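Side-chain contacts in ABC-type amino acid transport system, permease component (Caldanaerobacter subterraneus subsp. tengcongensis MB4, PDB 4YMU), which probably transports amino acids across the cell membrane as the membrane-spanning component of an ABC importer, and binds arginine: residues 66-71 with 163-168; 72-77 with 92-97. All blocks are in the same frame, centred on the assembly; numbering follows the deposited sequence.

In the fold
Both interactions are built on the same short helix, 67-75, and sit side by side, their centres about 7 Å apart. Interaction 1 is the buried one: the first turn of the helix meets the loop 163-168 that follows helix 129-160, next to bound arginine. Interaction 2, nested between the two segments of interaction 1 along the chain, sets the far part of the helix against helix 87-112 and is only partly buried. Across the segments both are apolar; the hydrogen bond to the ligand belongs to interaction 1 alone. The two merge through shared packing, as where L71 CD2 lies 3.7 Å from A94 CB, and both also touch the second subunit.

Interaction 1 of 2, residues 66-71 with 163-168; sequences PLLVQL and VSVIGF. With ARG (arginine), chain I.
L71 carries the packing between segment 66-71, the start of helix 67-75, and the loop 163-168, with I166 as its main partner. Their branches run at an angle to one another: the tip of I166 reaches both methyls of L71, with I166 CD1 3.7 Å from L71 CD2 and 3.9 Å from L71 CD1. The second of these methyls also leans on the loop's backbone, L71 CD1 lying 4.2 Å from V163 CA. One turn earlier in the helix, L68 makes a lighter touch, its CD2 standing 4.3 Å from CG2 of V165. L68 also packs on S164 of the second subunit, at the dimer interface.

Backbone hydrogen bonds shape the loop: a type I beta turn runs from S164 to G167, closed by G167 N bonding to S164 O at 2.8 Å, and F168 N returns to V163 O. The turn directs both V165 and I166 at the helix.

Polar contact with the ligand occurs at the helix start. P66 occupies the N-cap position, and L67 N donates to OXT of arginine at 2.8 Å, nearly straight at 162°. CB of L67 approaches the same oxygen at 3.2 Å, while CG, anti to the backbone N (chi1 -152°), carries the branch onto L95 of helix 87-112. The arginine is also hydrogen-bonded to N98 OD1, to OE2 of E152 and E159, and to E159 OE2 and K158 NZ of the second subunit.

The chemistry is thus divided: apolar packing of L68 and L71 with V163, V165 and I166 joins the helix to the loop, while its first amide meets a carboxylate oxygen, where the positive end of the helix dipole would probably add to the attraction.

Interaction 2 of 2, residues 72-77 with 92-97; sequences LLIYNG and VSALAI
I74 reaches across to S93, A94 and I97 in a helix-to-helix contact of the transmembrane domain of a binding-protein-dependent permease, joining the short helix 67-75 to helix 87-112. Along the first segment, L72 and L73 turn to other neighbours, both packing on Y189 of the second subunit. Next comes I74, the residue that makes the contact. Its CG1 lies anti to the carbonyl carbon (chi1 -62°) and CD1 continues the extended chain (chi2 -178°), so that a single methyl probes the facing helix. That methyl rests over the start of A94: I74 CD1 is 3.8 Å from A94 N and 4.0 Å from A94 CB. It also meets S93 CB at 3.9 Å and, more loosely, I97 CD1 at 4.4 Å. The small side chain of A94 is consistent with this close approach, the CA atoms of I74 and A94 being 7.1 Å apart. Further on, Y75 packs on I166, and N76 ND2 makes a weak hydrogen bond to Y189 OH of the second subunit. S93 meets I74 through its CB, while its OG is hydrogen-bonded to T89 O within its own helix.

Interaction 1 of 2, residues 66-71 with 163-168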
loop_
_atom_site.group_PDB
_atom_site.type_symbol
_atom_site.label_atom_id
_atom_site.label_comp_id
_atom_site.label_asym_id
_atom_site.label_seq_id
_atom_site.Cartn_x
_atom_site.Cartn_y
_atom_site.Cartn_z
ATOM N N PRO C 66 -5.237 24.512 -15.784
ATOM C CA PRO C 66 -6.126 25.063 -14.744
ATOM C C PRO C 66 -7.619 25.080 -15.101
ATOM O O PRO C 66 -7.988 25.328 -16.265
ATOM C CB PRO C 66 -5.609 26.498 -14.557
ATOM C CG PRO C 66 -4.198 26.465 -15.039
ATOM C CD PRO C 66 -4.219 25.495 -16.196
ATOM N N LEU C 67 -8.462 24.799 -14.103
ATOM C CA LEU C 67 -9.918 24.833 -14.267
ATOM C C LEU C 67 -10.375 26.234 -14.709
ATOM O O LEU C 67 -11.281 26.356 -15.524
ATOM C CB LEU C 67 -10.605 24.484 -12.944
ATOM C CG LEU C 67 -11.996 23.832 -12.892
ATOM C CD1 LEU C 67 -12.812 24.397 -11.739
ATOM C CD2 LEU C 67 -12.772 23.875 -14.193
ATOM N N LEU C 68 -9.770 27.277 -14.139
ATOM C CA LEU C 68 -10.122 28.662 -14.459
ATOM C C LEU C 68 -9.997 28.878 -15.955
ATOM O O LEU C 68 -10.959 29.310 -16.621
ATOM C CB LEU C 68 -9.189 29.642 -13.738
ATOM C CG LEU C 68 -9.707 30.989 -13.211
ATOM C CD1 LEU C 68 -8.612 32.041 -13.256
ATOM C CD2 LEU C 68 -10.968 31.477 -13.919
ATOM N N VAL C 69 -8.818 28.548 -16.481
ATOM C CA VAL C 69 -8.545 28.721 -17.899
ATOM C C VAL C 69 -9.580 28.010 -18.780
ATOM O O VAL C 69 -10.001 28.548 -19.795
ATOM C CB VAL C 69 -7.094 28.335 -18.251
ATOM C CG1 VAL C 69 -6.873 28.279 -19.746
ATOM C CG2 VAL C 69 -6.116 29.300 -17.590
ATOM N N GLN C 70 -10.057 26.853 -18.344
ATOM C CA GLN C 70 -11.078 26.119 -19.090
ATOM C C GLN C 70 -12.417 26.852 -19.040
ATOM O O GLN C 70 -13.124 26.948 -20.058
ATOM C CB GLN C 70 -11.227 24.697 -18.542
ATOM C CG GLN C 70 -9.994 23.822 -18.754
ATOM C CD GLN C 70 -9.913 22.608 -17.806
ATOM O OE1 GLN C 70 -8.823 22.168 -17.441
ATOM N NE2 GLN C 70 -11.065 22.075 -17.410
ATOM N N LEU C 71 -12.763 27.350 -17.851
ATOM C CA LEU C 71 -13.987 28.125 -17.654
ATOM C C LEU C 71 -14.020 29.307 -18.617
ATOM O O LEU C 71 -14.949 29.452 -19.414
ATOM C CB LEU C 71 -14.061 28.667 -16.226
ATOM C CG LEU C 71 -15.409 28.733 -15.487
ATOM C CD1 LEU C 71 -15.595 30.077 -14.794
ATOM C CD2 LEU C 71 -16.592 28.394 -16.367
ATOM N N VAL C 163 -17.162 29.654 -10.482
ATOM C CA VAL C 163 -18.108 30.190 -11.444
ATOM C C VAL C 163 -18.676 31.512 -10.924
ATOM O O VAL C 163 -19.530 32.130 -11.565
ATOM C CB VAL C 163 -19.259 29.217 -11.728
ATOM C CG1 VAL C 163 -18.698 27.867 -12.134
ATOM C CG2 VAL C 163 -20.162 29.087 -10.497
ATOM N N SER C 164 -18.217 31.929 -9.749
ATOM C CA SER C 164 -18.634 33.202 -9.212
ATOM C C SER C 164 -18.012 34.306 -10.073
ATOM O O SER C 164 -18.677 35.289 -10.399
ATOM C CB SER C 164 -18.225 33.351 -7.747
ATOM O OG SER C 164 -16.881 33.782 -7.632
ATOM N N VAL C 165 -16.751 34.127 -10.469
ATOM C CA VAL C 165 -16.037 35.149 -11.239
ATOM C C VAL C 165 -16.645 35.396 -12.625
ATOM O O VAL C 165 -16.328 36.384 -13.289
ATOM C CB VAL C 165 -14.533 34.813 -11.408
ATOM C CG1 VAL C 165 -13.900 34.410 -10.077
ATOM C CG2 VAL C 165 -14.355 33.739 -12.454
ATOM N N ILE C 166 -17.525 34.496 -13.043
ATOM C CA ILE C 166 -18.166 34.541 -14.355
ATOM C C ILE C 166 -19.539 35.167 -14.161
ATOM O O ILE C 166 -20.328 35.295 -15.088
ATOM C CB ILE C 166 -18.305 33.096 -14.892
ATOM C CG1 ILE C 166 -18.131 33.004 -16.397
ATOM C CG2 ILE C 166 -19.651 32.462 -14.523
ATOM C CD1 ILE C 166 -18.466 31.592 -16.893
ATOM N N GLY C 167 -19.827 35.519 -12.917
ATOM C CA GLY C 167 -21.080 36.146 -12.568
ATOM C C GLY C 167 -22.233 35.199 -12.320
ATOM O O GLY C 167 -23.381 35.620 -12.313
ATOM N N PHE C 168 -21.953 33.919 -12.097
ATOM C CA PHE C 168 -23.026 32.986 -11.756
ATOM C C PHE C 168 -23.313 33.138 -10.267
ATOM O O PHE C 168 -22.388 33.349 -9.472
ATOM C CB PHE C 168 -22.645 31.551 -12.106
ATOM C CG PHE C 168 -23.728 30.550 -11.809
ATOM C CD1 PHE C 168 -24.860 30.476 -12.614
ATOM C CD2 PHE C 168 -23.622 29.690 -10.718
ATOM C CE1 PHE C 168 -25.867 29.560 -12.342
ATOM C CE2 PHE C 168 -24.625 28.773 -10.436
ATOM C CZ PHE C 168 -25.748 28.706 -11.249
HETATM N N ARG I . -8.058 23.660 -8.874
HETATM C CA ARG I . -7.159 22.720 -9.547
HETATM C C ARG I . -7.074 22.979 -11.041
HETATM O O ARG I . -6.240 22.381 -11.732
HETATM C CB ARG I . -7.612 21.278 -9.336
HETATM C CG ARG I . -8.876 20.898 -10.060
HETATM C CD ARG I . -9.335 19.525 -9.594
HETATM N NE ARG I . -10.428 18.998 -10.400
HETATM C CZ ARG I . -11.139 17.924 -10.080
HETATM N NH1 ARG I . -12.118 17.516 -10.877
HETATM N NH2 ARG I . -10.875 17.264 -8.957
HETATM O OXT ARG I . -7.854 23.765 -11.580
#

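Interaction 2 of 2, residues 72-77 with 92-97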
loop_
_atom_site.group_PDB
_atom_site.type_symbol
_atom_site.label_atom_id
_atom_site.label_comp_id
_atom_site.label_asym_id
_atom_site.label_seq_id
_atom_site.Cartn_x
_atom_site.Cartn_y
_atom_site.Cartn_z
ATOM N N LEU C 72 -12.995 30.151 -18.524
ATOM C CA LEU C 72 -12.903 31.353 -19.339
ATOM C C LEU C 72 -12.838 31.013 -20.829
ATOM O O LEU C 72 -13.477 31.679 -21.654
ATOM C CB LEU C 72 -11.667 32.158 -18.938
ATOM C CG LEU C 72 -11.588 32.500 -17.453
ATOM C CD1 LEU C 72 -10.397 33.382 -17.188
ATOM C CD2 LEU C 72 -12.865 33.145 -16.973
ATOM N N LEU C 73 -12.103 29.955 -21.163
ATOM C CA LEU C 73 -11.977 29.529 -22.550
ATOM C C LEU C 73 -13.358 29.255 -23.100
ATOM O O LEU C 73 -13.668 29.673 -24.210
ATOM C CB LEU C 73 -11.104 28.285 -22.693
ATOM C CG LEU C 73 -10.922 27.804 -24.137
ATOM C CD1 LEU C 73 -10.089 28.799 -24.897
ATOM C CD2 LEU C 73 -10.286 26.421 -24.211
ATOM N N ILE C 74 -14.207 28.596 -22.316
ATOM C CA ILE C 74 -15.560 28.382 -22.792
ATOM C C ILE C 74 -16.359 29.698 -22.814
ATOM O O ILE C 74 -17.038 30.007 -23.802
ATOM C CB ILE C 74 -16.325 27.336 -21.980
ATOM C CG1 ILE C 74 -15.641 25.964 -22.068
ATOM C CG2 ILE C 74 -17.771 27.249 -22.483
ATOM C CD1 ILE C 74 -16.383 24.878 -21.325
ATOM N N TYR C 75 -16.283 30.465 -21.730
ATOM C CA TYR C 75 -17.124 31.651 -21.573
ATOM C C TYR C 75 -16.685 32.831 -22.452
ATOM O O TYR C 75 -17.397 33.231 -23.361
ATOM C CB TYR C 75 -17.192 32.065 -20.102
ATOM C CG TYR C 75 -18.242 33.111 -19.807
ATOM C CD1 TYR C 75 -17.883 34.410 -19.455
ATOM C CD2 TYR C 75 -19.599 32.799 -19.870
ATOM C CE1 TYR C 75 -18.854 35.377 -19.170
ATOM C CE2 TYR C 75 -20.577 33.760 -19.599
ATOM C CZ TYR C 75 -20.193 35.045 -19.249
ATOM O OH TYR C 75 -21.146 35.996 -18.974
ATOM N N ASN C 76 -15.514 33.382 -22.172
ATOM C CA ASN C 76 -14.981 34.481 -22.957
ATOM C C ASN C 76 -14.529 34.042 -24.347
ATOM O O ASN C 76 -14.841 34.686 -25.345
ATOM C CB ASN C 76 -13.807 35.113 -22.221
ATOM C CG ASN C 76 -14.225 35.760 -20.917
ATOM O OD1 ASN C 76 -15.422 35.929 -20.662
ATOM N ND2 ASN C 76 -13.246 36.133 -20.083
ATOM N N GLY C 77 -13.812 32.931 -24.417
ATOM C CA GLY C 77 -13.198 32.515 -25.661
ATOM C C GLY C 77 -14.177 32.176 -26.764
ATOM O O GLY C 77 -13.812 32.163 -27.938
ATOM N N VAL C 92 -21.323 24.625 -15.755
ATOM C CA VAL C 92 -21.649 23.209 -15.863
ATOM C C VAL C 92 -20.751 22.498 -16.864
ATOM O O VAL C 92 -20.179 21.459 -16.553
ATOM C CB VAL C 92 -23.115 22.993 -16.295
ATOM C CG1 VAL C 92 -23.323 21.569 -16.799
ATOM C CG2 VAL C 92 -24.069 23.311 -15.157
ATOM N N SER C 93 -20.618 23.070 -18.057
ATOM C CA SER C 93 -19.771 22.489 -19.095
ATOM C C SER C 93 -18.326 22.323 -18.651
ATOM O O SER C 93 -17.726 21.249 -18.811
ATOM C CB SER C 93 -19.793 23.379 -20.334
ATOM O OG SER C 93 -21.082 23.368 -20.912
ATOM N N ALA C 94 -17.777 23.404 -18.101
ATOM C CA ALA C 94 -16.375 23.450 -17.745
ATOM C C ALA C 94 -16.086 22.437 -16.635
ATOM O O ALA C 94 -15.171 21.617 -16.749
ATOM C CB ALA C 94 -15.987 24.853 -17.327
ATOM N N LEU C 95 -16.885 22.506 -15.573
ATOM C CA LEU C 95 -16.763 21.615 -14.432
ATOM C C LEU C 95 -16.956 20.148 -14.837
ATOM O O LEU C 95 -16.191 19.289 -14.416
ATOM C CB LEU C 95 -17.779 21.991 -13.360
ATOM C CG LEU C 95 -17.560 23.306 -12.632
ATOM C CD1 LEU C 95 -18.541 23.417 -11.490
ATOM C CD2 LEU C 95 -16.143 23.380 -12.112
ATOM N N ALA C 96 -17.970 19.867 -15.650
ATOM C CA ALA C 96 -18.210 18.505 -16.109
ATOM C C ALA C 96 -17.044 17.971 -16.933
ATOM O O ALA C 96 -16.733 16.785 -16.870
ATOM C CB ALA C 96 -19.508 18.400 -16.887
ATOM N N ILE C 97 -16.417 18.830 -17.728
ATOM C CA ILE C 97 -15.276 18.387 -18.533
ATOM C C ILE C 97 -14.069 18.086 -17.631
ATOM O O ILE C 97 -13.467 16.986 -17.694
ATOM C CB ILE C 97 -14.937 19.414 -19.639
ATOM C CG1 ILE C 97 -15.869 19.236 -20.847
ATOM C CG2 ILE C 97 -13.499 19.305 -20.080
ATOM C CD1 ILE C 97 -15.979 20.506 -21.721
#